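Local coordinates for PHD finger protein 3 (Homo sapiens, PDB 6IC9) that reads the phosphorylated C-terminal domain of RNA polymerase II through its SPOC domain and regulates neuronal gene expression, at residues A[58-63]-A[102-107]. Residues are numbered along the deposited sequence; the frame is centred on the assembly and turned at random.
Sequences QTVWDY and KRYGVA
The backbones of Val60, in helix 57-70, and Tyr104, at the start of strand 104-107, stay well apart, with CA of Val60 8.4 Å from CA of Tyr104, so side chains alone span the interval. With its CG anti to the carbonyl carbon (chi1 -62°), Tyr104 sets its OH at the edge of the Trp61 indole. There Trp61 NE1 donates a hydrogen bond to Tyr104 OH at 3.0 Å; the N-H...O angle of 137° and a 17° tilt from the indole plane show it to be bent. The two ring planes stand at 82°, and Trp61 CZ2 lies 3.8 Å from Tyr104 CE2, adding apolar contact beside the polar one. Nearer the strand, Val60 CG2 packs obliquely against Tyr104 CD2 at 3.9 Å. A phenylalanine in place of Tyr104 lacks the hydroxyl and would probably leave the indole N-H without its acceptor here. Ile55 touches both Val60 and Tyr104, while Leu151 touches Val60 and Trp61 and Pro129 meets both aromatic residues. The largely buried cluster thus joins helix 57-70 to the beta-barrel of the SPOC domain, while Thr59, Tyr63 and Val106, close by on the same helix and strand, pack on the bound phosphopeptide.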
loop_
_atom_site.group_PDB
_atom_site.type_symbol
_atom_site.label_atom_id
_atom_site.label_comp_id
_atom_site.label_asym_id
_atom_site.label_seq_id
_atom_site.Cartn_x
_atom_site.Cartn_y
_atom_site.Cartn_z
ATOM N N GLN A 58 1.744 11.831 7.897
ATOM C CA GLN A 58 2.762 12.031 8.923
ATOM C C GLN A 58 2.664 10.975 10.029
ATOM O O GLN A 58 3.692 10.534 10.560
ATOM C CB GLN A 58 2.649 13.443 9.493
ATOM C CG GLN A 58 3.777 13.800 10.455
ATOM C CD GLN A 58 5.133 13.734 9.767
ATOM O OE1 GLN A 58 5.341 14.378 8.730
ATOM N NE2 GLN A 58 6.049 12.949 10.314
ATOM N N THR A 59 1.441 10.544 10.385
ATOM C CA THR A 59 1.292 9.485 11.385
ATOM C C THR A 59 1.950 8.196 10.904
ATOM O O THR A 59 2.663 7.536 11.666
ATOM C CB THR A 59 -0.191 9.262 11.710
ATOM O OG1 THR A 59 -0.751 10.491 12.194
ATOM C CG2 THR A 59 -0.359 8.189 12.813
ATOM N N VAL A 60 1.723 7.823 9.638
ATOM C CA VAL A 60 2.392 6.648 9.076
ATOM C C VAL A 60 3.909 6.809 9.115
ATOM O O VAL A 60 4.626 5.870 9.461
ATOM C CB VAL A 60 1.890 6.407 7.648
ATOM C CG1 VAL A 60 2.721 5.277 6.950
ATOM C CG2 VAL A 60 0.431 5.960 7.762
ATOM N N TRP A 61 4.433 7.969 8.676
ATOM C CA TRP A 61 5.898 8.088 8.610
ATOM C C TRP A 61 6.535 8.133 10.000
ATOM O O TRP A 61 7.621 7.594 10.183
ATOM C CB TRP A 61 6.307 9.313 7.771
ATOM C CG TRP A 61 5.788 9.133 6.346
ATOM C CD1 TRP A 61 5.007 9.997 5.647
ATOM C CD2 TRP A 61 5.986 7.992 5.491
ATOM N NE1 TRP A 61 4.722 9.482 4.411
ATOM C CE2 TRP A 61 5.289 8.245 4.296
ATOM C CE3 TRP A 61 6.663 6.767 5.638
ATOM C CZ2 TRP A 61 5.262 7.330 3.227
ATOM C CZ3 TRP A 61 6.649 5.854 4.581
ATOM C CH2 TRP A 61 5.946 6.146 3.387
ATOM N N ASP A 62 5.875 8.726 10.989
ATOM C CA ASP A 62 6.372 8.615 12.365
ATOM C C ASP A 62 6.411 7.156 12.823
ATOM O O ASP A 62 7.403 6.688 13.383
ATOM C CB ASP A 62 5.483 9.425 13.308
ATOM C CG ASP A 62 5.611 10.919 13.094
ATOM O OD1 ASP A 62 4.783 11.681 13.646
ATOM O OD2 ASP A 62 6.504 11.325 12.341
ATOM N N TYR A 63 5.340 6.398 12.530
ATOM C CA TYR A 63 5.284 4.989 12.886
ATOM C C TYR A 63 6.357 4.186 12.162
ATOM O O TYR A 63 7.003 3.297 12.749
ATOM C CB TYR A 63 3.876 4.488 12.531
ATOM C CG TYR A 63 3.650 3.035 12.690
ATOM C CD1 TYR A 63 3.073 2.295 11.654
ATOM C CD2 TYR A 63 3.997 2.381 13.869
ATOM C CE1 TYR A 63 2.822 0.928 11.786
ATOM C CE2 TYR A 63 3.744 0.995 14.016
ATOM C CZ TYR A 63 3.175 0.289 12.978
ATOM O OH TYR A 63 2.915 -1.045 13.124
ATOM N N LYS A 102 -5.314 14.046 0.879
ATOM C CA LYS A 102 -3.975 13.938 1.447
ATOM C C LYS A 102 -4.002 12.954 2.608
ATOM O O LYS A 102 -3.629 13.272 3.743
ATOM C CB LYS A 102 -3.435 15.305 1.889
ATOM C CG LYS A 102 -3.408 16.321 0.746
ATOM C CD LYS A 102 -3.052 17.726 1.261
ATOM C CE LYS A 102 -3.034 18.732 0.105
ATOM N NZ LYS A 102 -1.981 18.337 -0.878
ATOM N N ARG A 103 -4.519 11.759 2.316
ATOM C CA ARG A 103 -4.567 10.688 3.297
ATOM C C ARG A 103 -3.973 9.450 2.650
ATOM O O ARG A 103 -3.859 9.359 1.422
ATOM C CB ARG A 103 -6.026 10.392 3.769
ATOM C CG ARG A 103 -6.694 11.570 4.567
ATOM C CD ARG A 103 -6.019 11.761 5.921
ATOM N NE ARG A 103 -6.677 12.784 6.744
ATOM C CZ ARG A 103 -6.342 14.075 6.725
ATOM N NH1 ARG A 103 -5.403 14.495 5.902
ATOM N NH2 ARG A 103 -6.965 14.958 7.500
ATOM N N TYR A 104 -3.644 8.487 3.496
ATOM C CA TYR A 104 -3.386 7.127 3.056
ATOM C C TYR A 104 -4.552 6.227 3.469
ATOM O O TYR A 104 -5.269 6.497 4.440
ATOM C CB TYR A 104 -2.079 6.568 3.666
ATOM C CG TYR A 104 -0.805 7.310 3.283
ATOM C CD1 TYR A 104 -0.767 8.216 2.176
ATOM C CD2 TYR A 104 0.373 7.108 4.013
ATOM C CE1 TYR A 104 0.405 8.918 1.857
ATOM C CE2 TYR A 104 1.558 7.801 3.669
ATOM C CZ TYR A 104 1.552 8.694 2.594
ATOM O OH TYR A 104 2.707 9.369 2.241
ATOM N N GLY A 105 -4.704 5.111 2.768
ATOM C CA GLY A 105 -5.695 4.102 3.163
ATOM C C GLY A 105 -5.090 3.120 4.160
ATOM O O GLY A 105 -3.888 2.819 4.107
ATOM N N VAL A 106 -5.942 2.554 5.020
ATOM C CA VAL A 106 -5.538 1.536 6.005
ATOM C C VAL A 106 -6.264 0.230 5.706
ATOM O O VAL A 106 -7.504 0.206 5.669
ATOM C CB VAL A 106 -5.847 1.990 7.442
ATOM C CG1 VAL A 106 -5.268 0.949 8.431
ATOM C CG2 VAL A 106 -5.225 3.394 7.694
ATOM N N ALA A 107 -5.502 -0.856 5.489
ATOM C CA ALA A 107 -6.122 -2.171 5.314
ATOM C C ALA A 107 -6.657 -2.675 6.650
ATOM O O ALA A 107 -6.005 -2.546 7.694
ATOM C CB ALA A 107 -5.115 -3.204 4.733
#